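Local coordinates for type III restriction-modification enzyme EcoP15I Mod subunit (Escherichia coli, PDB 4ZCF), which pairs into a homodimer that binds the DNA site 5'-CAGCAG-3' and transfers a methyl group from S-adenosyl-L-methionine to N6 of one adenine, at residues Ile184-Met189 with Tyr247-Glu252; Ala23-Cys28 with Glu38-Ile43; Glu363-Gly368 with Ile375-Tyr380; Thr450-Asn455 with Arg503-Lys508. All coordinates share one frame; numbering follows the deposited sequence.

Interactions 1 and 4 lie in the methyltransferase core, on its ten-stranded sheet or beside it. Their centres are 26 Å apart. Interaction 2 is in the N-terminal arm, and interaction 3 is in a separate four-stranded sheet. These two are the most distant pair, with centres 65 Å apart. None of the contacts touches another within the chain. Bound DNA comes within about 4 Å of interaction 3 and about 6 Å of interaction 1 (nearest atoms). The nearest atom of interaction 2 is about 30 Å from the bound DNA, and that of interaction 4 about 22 Å. Interactions 1 and 2 are related through the dimer: A23 O of interaction 2 accepts a hydrogen bond from R186 of the second subunit.

Interaction 1: Ile184-Met189 with Tyr247-Glu252; sequences IARELM and YTKNKE
K249 lays its chain across R186 at about a right angle and runs obliquely past M189. Its CE lies over one face of the R186 guanidinium, 3.5 Å from R186 NH1. The CD atom is on the same face, offset toward the rim. The R186 chain is extended from CG to NE, which carries the guanidinium out over the lysine. M189 supports the nearer part of K249: M189 CB is 3.7 Å from K249 CG. The M189 chain bends at chi3 (67°), and M189 CE comes 3.7 Å from K249 N.

The lysine chain also bends, at chi2 and at chi4. Its ammonium therefore turns back to two backbone carbonyls. K249 NZ donates to R186 O at 2.9 Å and to M189 O at 2.8 Å. The second bond lies in the carbonyl plane, while the first is tilted 25° from it. R186 O has a second donor, M189 N, on the opposite face of its plane. The two carbonyls probably stabilise the ammonium charge. E115 adds a long, weak ion pair to K249.

The contact joins helix 171-188 to the end of strand 241-248 in the Rossmann-like methyltransferase core. Helix 102-113 packs on I184 and L188, and helix 204-215 on R186 and M189. Strand 241-248 runs antiparallel to its neighbour 193-199 in the large mixed sheet.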
loop_
_atom_site.group_PDB
_atom_site.type_symbol
_atom_site.label_atom_id
_atom_site.label_comp_id
_atom_site.label_asym_id
_atom_site.label_seq_id
_atom_site.Cartn_x
_atom_site.Cartn_y
_atom_site.Cartn_z
ATOM N N ILE A 184 -4.379 -9.514 8.459
ATOM C CA ILE A 184 -3.413 -10.610 8.705
ATOM C C ILE A 184 -2.524 -10.860 7.510
ATOM O O ILE A 184 -1.343 -11.089 7.701
ATOM C CB ILE A 184 -4.062 -11.946 9.233
ATOM C CG1 ILE A 184 -4.918 -11.722 10.528
ATOM C CG2 ILE A 184 -3.002 -13.062 9.434
ATOM C CD1 ILE A 184 -4.120 -11.278 11.825
ATOM N N ALA A 185 -3.095 -10.849 6.283
ATOM C CA ALA A 185 -2.347 -11.062 5.045
ATOM C C ALA A 185 -1.212 -10.071 4.924
ATOM O O ALA A 185 -0.116 -10.500 4.566
ATOM C CB ALA A 185 -3.261 -10.969 3.832
ATOM N N ARG A 186 -1.434 -8.766 5.289
ATOM C CA ARG A 186 -0.381 -7.723 5.212
ATOM C C ARG A 186 0.914 -8.131 5.945
ATOM O O ARG A 186 2.018 -7.872 5.458
ATOM C CB ARG A 186 -0.905 -6.366 5.732
ATOM C CG ARG A 186 0.050 -5.184 5.523
ATOM C CD ARG A 186 -0.390 -4.010 6.363
ATOM N NE ARG A 186 0.427 -2.817 6.165
ATOM C CZ ARG A 186 1.513 -2.528 6.875
ATOM N NH1 ARG A 186 1.950 -3.368 7.807
ATOM N NH2 ARG A 186 2.188 -1.409 6.641
ATOM N N GLU A 187 0.755 -8.806 7.090
ATOM C CA GLU A 187 1.804 -9.308 7.950
ATOM C C GLU A 187 2.694 -10.329 7.249
ATOM O O GLU A 187 3.894 -10.365 7.519
ATOM C CB GLU A 187 1.185 -9.932 9.203
ATOM C CG GLU A 187 0.164 -9.045 9.930
ATOM C CD GLU A 187 -0.191 -9.417 11.359
ATOM O OE1 GLU A 187 0.563 -10.202 11.979
ATOM O OE2 GLU A 187 -1.198 -8.882 11.880
ATOM N N LEU A 188 2.123 -11.133 6.320
ATOM C CA LEU A 188 2.842 -12.194 5.597
ATOM C C LEU A 188 3.664 -11.701 4.438
ATOM O O LEU A 188 4.580 -12.396 3.972
ATOM C CB LEU A 188 1.869 -13.277 5.121
ATOM C CG LEU A 188 0.966 -13.964 6.181
ATOM C CD1 LEU A 188 0.246 -15.134 5.550
ATOM C CD2 LEU A 188 1.776 -14.428 7.428
ATOM N N MET A 189 3.357 -10.470 3.997
ATOM C CA MET A 189 3.978 -9.805 2.872
ATOM C C MET A 189 5.353 -9.320 3.159
ATOM O O MET A 189 5.564 -8.556 4.097
ATOM C CB MET A 189 3.117 -8.624 2.431
ATOM C CG MET A 189 1.842 -9.030 1.745
ATOM S SD MET A 189 0.722 -7.658 1.386
ATOM C CE MET A 189 1.690 -6.810 0.203
ATOM N N TYR A 247 -1.592 -3.210 -4.347
ATOM C CA TYR A 247 -0.951 -2.484 -3.244
ATOM C C TYR A 247 0.365 -3.179 -2.930
ATOM O O TYR A 247 0.574 -4.321 -3.305
ATOM C CB TYR A 247 -1.846 -2.419 -1.973
ATOM C CG TYR A 247 -2.932 -1.358 -1.988
ATOM C CD1 TYR A 247 -4.067 -1.501 -2.783
ATOM C CD2 TYR A 247 -2.835 -0.218 -1.193
ATOM C CE1 TYR A 247 -5.049 -0.517 -2.829
ATOM C CE2 TYR A 247 -3.813 0.777 -1.234
ATOM C CZ TYR A 247 -4.929 0.611 -2.038
ATOM O OH TYR A 247 -5.936 1.541 -2.047
ATOM N N THR A 248 1.257 -2.464 -2.275
ATOM C CA THR A 248 2.569 -2.939 -1.863
ATOM C C THR A 248 2.647 -2.859 -0.339
ATOM O O THR A 248 1.828 -2.162 0.264
ATOM C CB THR A 248 3.670 -2.171 -2.618
ATOM O OG1 THR A 248 4.949 -2.695 -2.282
ATOM C CG2 THR A 248 3.627 -0.683 -2.385
ATOM N N LYS A 249 3.573 -3.616 0.292
ATOM C CA LYS A 249 3.735 -3.537 1.747
ATOM C C LYS A 249 4.481 -2.242 2.071
ATOM O O LYS A 249 4.048 -1.465 2.917
ATOM C CB LYS A 249 4.486 -4.751 2.296
ATOM C CG LYS A 249 3.886 -5.234 3.601
ATOM C CD LYS A 249 4.560 -4.666 4.836
ATOM C CE LYS A 249 4.155 -5.426 6.079
ATOM N NZ LYS A 249 4.688 -6.832 6.093
ATOM N N ASN A 250 5.559 -1.989 1.326
ATOM C CA ASN A 250 6.369 -0.790 1.438
ATOM C C ASN A 250 6.737 -0.304 0.049
ATOM O O ASN A 250 7.608 -0.909 -0.591
ATOM C CB ASN A 250 7.645 -1.070 2.247
ATOM C CG ASN A 250 8.411 0.151 2.656
ATOM O OD1 ASN A 250 8.167 1.269 2.197
ATOM N ND2 ASN A 250 9.381 -0.051 3.521
ATOM N N LYS A 251 6.119 0.828 -0.382
ATOM C CA LYS A 251 6.374 1.470 -1.670
ATOM C C LYS A 251 7.846 1.772 -1.932
ATOM O O LYS A 251 8.276 1.750 -3.083
ATOM C CB LYS A 251 5.517 2.732 -1.820
ATOM C CG LYS A 251 5.430 3.280 -3.254
ATOM C CD LYS A 251 4.500 2.508 -4.166
ATOM C CE LYS A 251 4.465 3.140 -5.529
ATOM N NZ LYS A 251 3.487 2.479 -6.430
ATOM N N GLU A 252 8.614 2.003 -0.866
ATOM C CA GLU A 252 10.044 2.315 -0.886
ATOM C C GLU A 252 10.870 1.085 -1.229
ATOM O O GLU A 252 11.873 1.206 -1.928
ATOM C CB GLU A 252 10.489 2.862 0.486
ATOM C CG GLU A 252 9.695 4.061 0.988
ATOM C CD GLU A 252 10.054 5.397 0.361
ATOM O OE1 GLU A 252 11.119 5.955 0.718
ATOM O OE2 GLU A 252 9.261 5.898 -0.469
HETATM O O HOH W 1 1.712 -1.250 3.874
#

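Interaction 2: Ala23-Cys28 with Glu38-Ile43; sequences ANFPQC and EKLLEI
K39 and C28 meet within an N-terminal helix-loop-helix unit. Helix 14-24 runs into a short 3-10 turn at 26-28, and a loop leads on to helix 37-44. The K39 side chain can be followed outward from the second helix. Its CB packs on C28 SG at 4.0 Å. Beyond CG the chain is extended, and K39 CD passes 3.3 Å from Q27 O. The tip, NZ, leaves the unit and forms a salt bridge with E213 of the second subunit. The lysine thus passes along the Q27-C28 end of the 3-10 turn before its NZ reaches the dimer partner.

One residue on, L40 turns inward. With CG anti to the backbone N (chi1 -175°), the side chain extends toward F25. L40 CD1 sits over one face of the F25 ring as a CH-pi contact, 4.2 Å from the ring centroid. The approach is 19° off the ring normal. C28 SG lies 3.5 Å from L40 N, beside the helix backbone, and L40 CB packs on C28 SG at 3.8 Å. I43 adds the next turn of the helix. Its CD1 lies at the edge of the F25 ring, near the ring plane. Q27 comes from the opposite direction, and its NE2 is 3.4 Å from I43 CD1.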
loop_
_atom_site.group_PDB
_atom_site.type_symbol
_atom_site.label_atom_id
_atom_site.label_comp_id
_atom_site.label_asym_id
_atom_site.label_seq_id
_atom_site.Cartn_x
_atom_site.Cartn_y
_atom_site.Cartn_z
ATOM N N ALA A 23 -37.352 11.552 -3.332
ATOM C CA ALA A 23 -37.035 12.744 -4.122
ATOM C C ALA A 23 -36.158 13.730 -3.368
ATOM O O ALA A 23 -35.289 14.364 -3.983
ATOM C CB ALA A 23 -38.300 13.426 -4.588
ATOM N N ASN A 24 -36.357 13.841 -2.042
ATOM C CA ASN A 24 -35.598 14.793 -1.230
ATOM C C ASN A 24 -34.508 14.187 -0.373
ATOM O O ASN A 24 -33.578 14.900 0.013
ATOM C CB ASN A 24 -36.533 15.705 -0.411
ATOM C CG ASN A 24 -37.537 16.440 -1.263
ATOM O OD1 ASN A 24 -37.229 17.432 -1.936
ATOM N ND2 ASN A 24 -38.739 15.909 -1.319
ATOM N N PHE A 25 -34.607 12.883 -0.069
ATOM C CA PHE A 25 -33.623 12.182 0.763
ATOM C C PHE A 25 -33.221 10.864 0.077
ATOM O O PHE A 25 -33.542 9.781 0.578
ATOM C CB PHE A 25 -34.179 11.976 2.190
ATOM C CG PHE A 25 -34.728 13.235 2.817
ATOM C CD1 PHE A 25 -36.045 13.626 2.598
ATOM C CD2 PHE A 25 -33.914 14.061 3.582
ATOM C CE1 PHE A 25 -36.530 14.828 3.121
ATOM C CE2 PHE A 25 -34.417 15.239 4.140
ATOM C CZ PHE A 25 -35.722 15.611 3.912
ATOM N N PRO A 26 -32.530 10.939 -1.092
ATOM C CA PRO A 26 -32.194 9.706 -1.828
ATOM C C PRO A 26 -31.192 8.761 -1.164
ATOM O O PRO A 26 -31.319 7.555 -1.304
ATOM C CB PRO A 26 -31.715 10.236 -3.179
ATOM C CG PRO A 26 -31.131 11.557 -2.860
ATOM C CD PRO A 26 -32.066 12.131 -1.839
ATOM N N GLN A 27 -30.236 9.311 -0.419
ATOM C CA GLN A 27 -29.176 8.610 0.321
ATOM C C GLN A 27 -29.708 7.803 1.515
ATOM O O GLN A 27 -28.939 7.105 2.169
ATOM C CB GLN A 27 -28.150 9.636 0.818
ATOM C CG GLN A 27 -28.611 10.499 2.010
ATOM C CD GLN A 27 -29.501 11.672 1.645
ATOM O OE1 GLN A 27 -30.089 11.752 0.565
ATOM N NE2 GLN A 27 -29.616 12.628 2.545
ATOM N N CYS A 28 -31.000 7.943 1.821
ATOM C CA CYS A 28 -31.666 7.282 2.937
ATOM C C CYS A 28 -32.231 5.940 2.553
ATOM O O CYS A 28 -32.833 5.281 3.391
ATOM C CB CYS A 28 -32.742 8.194 3.516
ATOM S SG CYS A 28 -32.082 9.599 4.428
ATOM N N GLU A 38 -31.245 5.151 10.031
ATOM C CA GLU A 38 -30.253 6.010 10.679
ATOM C C GLU A 38 -29.805 7.237 9.896
ATOM O O GLU A 38 -29.491 8.265 10.515
ATOM C CB GLU A 38 -29.078 5.221 11.247
ATOM C CG GLU A 38 -29.170 5.015 12.757
ATOM C CD GLU A 38 -28.960 6.205 13.687
ATOM O OE1 GLU A 38 -28.931 5.978 14.919
ATOM O OE2 GLU A 38 -28.822 7.353 13.202
ATOM N N LYS A 39 -29.820 7.162 8.548
ATOM C CA LYS A 39 -29.420 8.304 7.733
ATOM C C LYS A 39 -30.382 9.495 7.825
ATOM O O LYS A 39 -29.924 10.635 7.875
ATOM C CB LYS A 39 -29.026 7.905 6.298
ATOM C CG LYS A 39 -27.594 7.356 6.229
ATOM C CD LYS A 39 -27.030 7.221 4.815
ATOM C CE LYS A 39 -25.523 7.356 4.817
ATOM N NZ LYS A 39 -24.906 7.056 3.487
ATOM N N LEU A 40 -31.703 9.234 7.919
ATOM C CA LEU A 40 -32.711 10.293 8.083
ATOM C C LEU A 40 -32.689 10.807 9.516
ATOM O O LEU A 40 -32.763 12.015 9.713
ATOM C CB LEU A 40 -34.121 9.826 7.685
ATOM C CG LEU A 40 -35.211 10.907 7.701
ATOM C CD1 LEU A 40 -35.464 11.450 6.314
ATOM C CD2 LEU A 40 -36.494 10.372 8.307
ATOM N N LEU A 41 -32.531 9.902 10.508
ATOM C CA LEU A 41 -32.443 10.285 11.924
ATOM C C LEU A 41 -31.263 11.216 12.208
ATOM O O LEU A 41 -31.443 12.195 12.924
ATOM C CB LEU A 41 -32.438 9.074 12.878
ATOM C CG LEU A 41 -33.731 8.236 12.964
ATOM C CD1 LEU A 41 -33.473 6.914 13.677
ATOM C CD2 LEU A 41 -34.848 8.985 13.690
ATOM N N GLU A 42 -30.083 10.963 11.604
ATOM C CA GLU A 42 -28.925 11.850 11.788
ATOM C C GLU A 42 -29.151 13.247 11.181
ATOM O O GLU A 42 -28.610 14.223 11.711
ATOM C CB GLU A 42 -27.578 11.194 11.404
ATOM C CG GLU A 42 -27.399 10.876 9.926
ATOM C CD GLU A 42 -26.210 10.003 9.562
ATOM O OE1 GLU A 42 -26.052 8.918 10.171
ATOM O OE2 GLU A 42 -25.477 10.374 8.616
ATOM N N ILE A 43 -30.022 13.350 10.139
ATOM C CA ILE A 43 -30.417 14.617 9.490
ATOM C C ILE A 43 -31.326 15.415 10.442
ATOM O O ILE A 43 -31.098 16.610 10.666
ATOM C CB ILE A 43 -31.052 14.399 8.078
ATOM C CG1 ILE A 43 -29.970 13.965 7.044
ATOM C CG2 ILE A 43 -31.838 15.649 7.595
ATOM C CD1 ILE A 43 -30.463 13.340 5.776
#

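Interaction 3: Glu363-Gly368 with Ile375-Tyr380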
loop_
_atom_site.group_PDB
_atom_site.type_symbol
_atom_site.label_atom_id
_atom_site.label_comp_id
_atom_site.label_asym_id
_atom_site.label_seq_id
_atom_site.Cartn_x
_atom_site.Cartn_y
_atom_site.Cartn_z
ATOM N N GLU A 363 26.704 6.265 -31.926
ATOM C CA GLU A 363 26.083 6.009 -33.236
ATOM C C GLU A 363 24.626 5.479 -33.063
ATOM O O GLU A 363 24.221 4.474 -33.656
ATOM C CB GLU A 363 26.969 5.078 -34.101
ATOM C CG GLU A 363 28.400 5.571 -34.275
ATOM C CD GLU A 363 29.371 4.638 -34.978
ATOM O OE1 GLU A 363 29.298 3.406 -34.760
ATOM O OE2 GLU A 363 30.243 5.153 -35.713
ATOM N N LYS A 364 23.859 6.159 -32.201
ATOM C CA LYS A 364 22.478 5.804 -31.891
ATOM C C LYS A 364 21.530 6.678 -32.701
ATOM O O LYS A 364 20.322 6.436 -32.692
ATOM C CB LYS A 364 22.204 6.002 -30.385
ATOM C CG LYS A 364 23.096 5.178 -29.469
ATOM C CD LYS A 364 22.411 3.952 -28.876
ATOM C CE LYS A 364 23.308 3.183 -27.930
ATOM N NZ LYS A 364 23.657 3.976 -26.711
ATOM N N ILE A 365 22.077 7.695 -33.399
ATOM C CA ILE A 365 21.303 8.656 -34.183
ATOM C C ILE A 365 21.105 8.320 -35.667
ATOM O O ILE A 365 22.071 8.043 -36.384
ATOM C CB ILE A 365 21.851 10.082 -33.952
ATOM C CG1 ILE A 365 21.943 10.433 -32.438
ATOM C CG2 ILE A 365 21.081 11.138 -34.734
ATOM C CD1 ILE A 365 20.672 10.233 -31.570
ATOM N N ILE A 366 19.836 8.394 -36.118
ATOM C CA ILE A 366 19.387 8.211 -37.503
ATOM C C ILE A 366 19.093 9.616 -38.089
ATOM O O ILE A 366 18.220 10.325 -37.593
ATOM C CB ILE A 366 18.164 7.238 -37.618
ATOM C CG1 ILE A 366 18.465 5.853 -36.995
ATOM C CG2 ILE A 366 17.698 7.098 -39.082
ATOM C CD1 ILE A 366 17.261 4.947 -36.834
ATOM N N PHE A 367 19.857 10.018 -39.118
ATOM C CA PHE A 367 19.700 11.296 -39.813
ATOM C C PHE A 367 18.929 11.069 -41.099
ATOM O O PHE A 367 18.954 9.959 -41.641
ATOM C CB PHE A 367 21.073 11.885 -40.160
ATOM C CG PHE A 367 21.846 12.432 -38.987
ATOM C CD1 PHE A 367 21.612 13.722 -38.519
ATOM C CD2 PHE A 367 22.828 11.673 -38.369
ATOM C CE1 PHE A 367 22.337 14.237 -37.433
ATOM C CE2 PHE A 367 23.560 12.191 -37.292
ATOM C CZ PHE A 367 23.306 13.467 -36.828
ATOM N N GLY A 368 18.258 12.114 -41.580
ATOM C CA GLY A 368 17.567 12.079 -42.865
ATOM C C GLY A 368 18.547 12.256 -44.017
ATOM O O GLY A 368 19.761 12.376 -43.796
ATOM N N ILE A 375 15.881 14.296 -36.203
ATOM C CA ILE A 375 16.618 13.066 -35.897
ATOM C C ILE A 375 15.770 11.997 -35.200
ATOM O O ILE A 375 14.765 12.291 -34.535
ATOM C CB ILE A 375 17.948 13.314 -35.127
ATOM C CG1 ILE A 375 17.749 14.147 -33.843
ATOM C CG2 ILE A 375 19.021 13.874 -36.030
ATOM C CD1 ILE A 375 18.712 13.804 -32.787
ATOM N N GLU A 376 16.216 10.753 -35.330
ATOM C CA GLU A 376 15.577 9.608 -34.709
ATOM C C GLU A 376 16.640 8.824 -33.947
ATOM O O GLU A 376 17.843 9.027 -34.152
ATOM C CB GLU A 376 14.908 8.717 -35.781
ATOM C CG GLU A 376 13.789 9.401 -36.547
ATOM C CD GLU A 376 13.181 8.632 -37.706
ATOM O OE1 GLU A 376 13.574 7.462 -37.929
ATOM O OE2 GLU A 376 12.303 9.204 -38.393
ATOM N N LEU A 377 16.180 7.922 -33.075
ATOM C CA LEU A 377 17.027 7.026 -32.295
ATOM C C LEU A 377 16.905 5.581 -32.796
ATOM O O LEU A 377 15.796 5.067 -32.963
ATOM C CB LEU A 377 16.642 7.100 -30.818
ATOM C CG LEU A 377 17.191 8.274 -30.064
ATOM C CD1 LEU A 377 16.204 8.739 -29.013
ATOM C CD2 LEU A 377 18.534 7.919 -29.432
ATOM N N LYS A 378 18.035 4.936 -33.055
ATOM C CA LYS A 378 18.042 3.546 -33.502
ATOM C C LYS A 378 17.771 2.658 -32.287
ATOM O O LYS A 378 18.499 2.694 -31.277
ATOM C CB LYS A 378 19.367 3.210 -34.195
ATOM C CG LYS A 378 19.355 1.924 -34.991
ATOM C CD LYS A 378 20.552 1.883 -35.879
ATOM C CE LYS A 378 20.880 0.500 -36.363
ATOM N NZ LYS A 378 21.993 0.508 -37.369
ATOM N N VAL A 379 16.654 1.929 -32.363
ATOM C CA VAL A 379 16.179 1.053 -31.292
ATOM C C VAL A 379 15.855 -0.298 -31.906
ATOM O O VAL A 379 14.993 -0.366 -32.771
ATOM C CB VAL A 379 14.964 1.695 -30.535
ATOM C CG1 VAL A 379 14.283 0.697 -29.602
ATOM C CG2 VAL A 379 15.383 2.951 -29.764
ATOM N N TYR A 380 16.566 -1.362 -31.461
ATOM C CA TYR A 380 16.419 -2.758 -31.903
ATOM C C TYR A 380 15.354 -3.512 -31.130
ATOM O O TYR A 380 15.297 -3.423 -29.906
ATOM C CB TYR A 380 17.745 -3.509 -31.737
ATOM C CG TYR A 380 18.783 -3.202 -32.790
ATOM C CD1 TYR A 380 19.676 -2.144 -32.631
ATOM C CD2 TYR A 380 18.917 -4.006 -33.918
ATOM C CE1 TYR A 380 20.667 -1.886 -33.577
ATOM C CE2 TYR A 380 19.884 -3.740 -34.886
ATOM C CZ TYR A 380 20.773 -2.696 -34.700
ATOM O OH TYR A 380 21.745 -2.453 -35.644
#
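I365 and I375 meet through their CG2 methyls, and the first torsions put them there. In I375, chi1 is 54°: CG1 lies between the backbone N and the carbonyl carbon, and CG2 lies opposite that carbon. In I365, CG2 is anti to the backbone N. The two methyls are 3.7 Å apart. I375 CG2 also touches F367 CD1 at 3.6 Å, and the two side chains lie side by side. I365 CG2 covers one face of the F367 ring, toward its rim. I365 CD1 reaches L377 CD2 at 3.8 Å, so I365 bridges both partners.

I366 and E376 point to the other face, where I366 CD1 lies against K378 CB. The K378 chain is extended and crosses I366 at about a right angle. Its NZ forms a salt bridge with D310.

Three backbone bonds hold the strands. K378 N donates to K364 O at 2.8 Å, nearly straight at 173°. I366 N donates to E376 O, and E376 N returns a bond to I366 O. I365 and L377 are a non-hydrogen-bonded pair. E376 OE2 forms a salt bridge with K373, and E376 also packs on a DNA phosphate. This is an antiparallel beta hairpin, with short strand 365-366 outermost in a four-stranded sheet.

Interaction 4: Thr450-Asn455 with Arg503-Lys508; sequences TVFNLN and RDQGFK
Helix 446-455 meets the loop that leads into strand 508-514, and F452 and Q505 are the central pair. Both belong to the Rossmann-like methyltransferase core, where these elements flank the large sheet. The two side chains slide past each other in opposite directions. Q505 CB is 3.7 Å from F452 CD1, on an oblique approach to the ring. The F452 ring and the Q505 amide are turned 80° apart, close to perpendicular.

F452 points its edge further along the loop. G506 O lies near the ring plane, 3.7 Å from F452 CE1. F507 CD1 is also near that plane, 4.2 Å from F452 CZ. In F507, chi1 is 63°, and this brings the ring round to cross F452 obliquely. G506 O is also hydrogen-bonded to S93.

One turn along the helix, N455 lies beside Q505. Their amide planes are only 12° from parallel, though the side chains cross. The N455 OD1 atom is held by Y462 N in the adjoining strand.

Around the contact, A498 and S499 of helix 487-500 pack on F452. F464 of strand 461-468 meets the F452 ring edge-to-face and also touches F507. Helix 420-430 covers T450, N453 and L454.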
loop_
_atom_site.group_PDB
_atom_site.type_symbol
_atom_site.label_atom_id
_atom_site.label_comp_id
_atom_site.label_asym_id
_atom_site.label_seq_id
_atom_site.Cartn_x
_atom_site.Cartn_y
_atom_site.Cartn_z
ATOM N N THR A 450 -1.822 -21.957 -12.442
ATOM C CA THR A 450 -0.981 -20.950 -13.077
ATOM C C THR A 450 0.484 -21.111 -12.652
ATOM O O THR A 450 1.363 -20.922 -13.480
ATOM C CB THR A 450 -1.563 -19.559 -12.758
ATOM O OG1 THR A 450 -2.874 -19.441 -13.334
ATOM C CG2 THR A 450 -0.677 -18.428 -13.228
ATOM N N VAL A 451 0.755 -21.472 -11.385
ATOM C CA VAL A 451 2.129 -21.712 -10.898
ATOM C C VAL A 451 2.697 -22.988 -11.569
ATOM O O VAL A 451 3.846 -22.966 -12.015
ATOM C CB VAL A 451 2.263 -21.691 -9.342
ATOM C CG1 VAL A 451 3.654 -22.105 -8.899
ATOM C CG2 VAL A 451 1.926 -20.302 -8.779
ATOM N N PHE A 452 1.867 -24.059 -11.716
ATOM C CA PHE A 452 2.272 -25.295 -12.417
ATOM C C PHE A 452 2.704 -24.961 -13.848
ATOM O O PHE A 452 3.834 -25.286 -14.201
ATOM C CB PHE A 452 1.168 -26.385 -12.398
ATOM C CG PHE A 452 0.865 -27.045 -11.060
ATOM C CD1 PHE A 452 1.892 -27.388 -10.179
ATOM C CD2 PHE A 452 -0.441 -27.382 -10.710
ATOM C CE1 PHE A 452 1.622 -28.052 -8.977
ATOM C CE2 PHE A 452 -0.712 -28.024 -9.492
ATOM C CZ PHE A 452 0.324 -28.354 -8.637
ATOM N N ASN A 453 1.866 -24.224 -14.628
ATOM C CA ASN A 453 2.197 -23.804 -16.007
ATOM C C ASN A 453 3.433 -22.912 -16.099
ATOM O O ASN A 453 4.203 -23.041 -17.048
ATOM C CB ASN A 453 1.039 -23.043 -16.656
ATOM C CG ASN A 453 -0.245 -23.792 -16.865
ATOM O OD1 ASN A 453 -1.252 -23.198 -17.259
ATOM N ND2 ASN A 453 -0.265 -25.090 -16.593
ATOM N N LEU A 454 3.579 -21.949 -15.163
ATOM C CA LEU A 454 4.720 -21.042 -15.186
ATOM C C LEU A 454 6.031 -21.768 -14.904
ATOM O O LEU A 454 6.961 -21.613 -15.666
ATOM C CB LEU A 454 4.503 -19.814 -14.274
ATOM C CG LEU A 454 3.472 -18.754 -14.745
ATOM C CD1 LEU A 454 3.044 -17.820 -13.585
ATOM C CD2 LEU A 454 3.980 -17.944 -15.947
ATOM N N ASN A 455 6.088 -22.598 -13.849
ATOM C CA ASN A 455 7.251 -23.394 -13.434
ATOM C C ASN A 455 7.811 -24.349 -14.482
ATOM O O ASN A 455 9.019 -24.577 -14.492
ATOM C CB ASN A 455 6.965 -24.128 -12.137
ATOM C CG ASN A 455 7.064 -23.286 -10.886
ATOM O OD1 ASN A 455 7.160 -22.053 -10.908
ATOM N ND2 ASN A 455 7.070 -23.953 -9.760
ATOM N N ARG A 503 3.851 -32.141 -15.670
ATOM C CA ARG A 503 4.955 -32.994 -15.204
ATOM C C ARG A 503 5.035 -33.482 -13.749
ATOM O O ARG A 503 6.151 -33.669 -13.234
ATOM C CB ARG A 503 6.317 -32.449 -15.709
ATOM C CG ARG A 503 6.434 -32.288 -17.240
ATOM C CD ARG A 503 6.185 -33.582 -18.021
ATOM N NE ARG A 503 7.236 -34.584 -17.817
ATOM C CZ ARG A 503 7.254 -35.782 -18.394
ATOM N NH1 ARG A 503 6.285 -36.140 -19.229
ATOM N NH2 ARG A 503 8.259 -36.618 -18.168
ATOM N N ASP A 504 3.873 -33.785 -13.125
ATOM C CA ASP A 504 3.773 -34.313 -11.752
ATOM C C ASP A 504 4.500 -33.450 -10.713
ATOM O O ASP A 504 5.209 -33.984 -9.850
ATOM C CB ASP A 504 4.228 -35.793 -11.672
ATOM C CG ASP A 504 3.400 -36.752 -12.504
ATOM O OD1 ASP A 504 2.269 -37.087 -12.075
ATOM O OD2 ASP A 504 3.894 -37.192 -13.574
ATOM N N GLN A 505 4.316 -32.119 -10.779
ATOM C CA GLN A 505 4.952 -31.199 -9.827
ATOM C C GLN A 505 4.577 -31.430 -8.374
ATOM O O GLN A 505 5.393 -31.159 -7.494
ATOM C CB GLN A 505 4.711 -29.741 -10.202
ATOM C CG GLN A 505 5.654 -29.265 -11.284
ATOM C CD GLN A 505 5.523 -27.800 -11.573
ATOM O OE1 GLN A 505 5.287 -27.407 -12.719
ATOM N NE2 GLN A 505 5.759 -26.964 -10.557
ATOM N N GLY A 506 3.345 -31.884 -8.142
ATOM C CA GLY A 506 2.796 -32.162 -6.818
ATOM C C GLY A 506 2.636 -30.971 -5.891
ATOM O O GLY A 506 3.173 -29.884 -6.133
ATOM N N PHE A 507 1.929 -31.206 -4.776
ATOM C CA PHE A 507 1.645 -30.248 -3.715
ATOM C C PHE A 507 1.299 -31.019 -2.437
ATOM O O PHE A 507 0.756 -32.126 -2.517
ATOM C CB PHE A 507 0.466 -29.310 -4.115
ATOM C CG PHE A 507 -0.863 -30.002 -4.340
ATOM C CD1 PHE A 507 -1.105 -30.718 -5.504
ATOM C CD2 PHE A 507 -1.870 -29.944 -3.377
ATOM C CE1 PHE A 507 -2.309 -31.385 -5.688
ATOM C CE2 PHE A 507 -3.084 -30.598 -3.574
ATOM C CZ PHE A 507 -3.298 -31.311 -4.729
ATOM N N LYS A 508 1.565 -30.408 -1.258
ATOM C CA LYS A 508 1.230 -30.989 0.034
ATOM C C LYS A 508 -0.091 -30.426 0.542
ATOM O O LYS A 508 -0.411 -29.265 0.285
ATOM C CB LYS A 508 2.366 -30.784 1.041
ATOM C CG LYS A 508 3.463 -31.847 0.928
ATOM C CD LYS A 508 4.780 -31.482 1.610
ATOM C CE LYS A 508 4.732 -31.273 3.110
ATOM N NZ LYS A 508 6.055 -30.828 3.642
#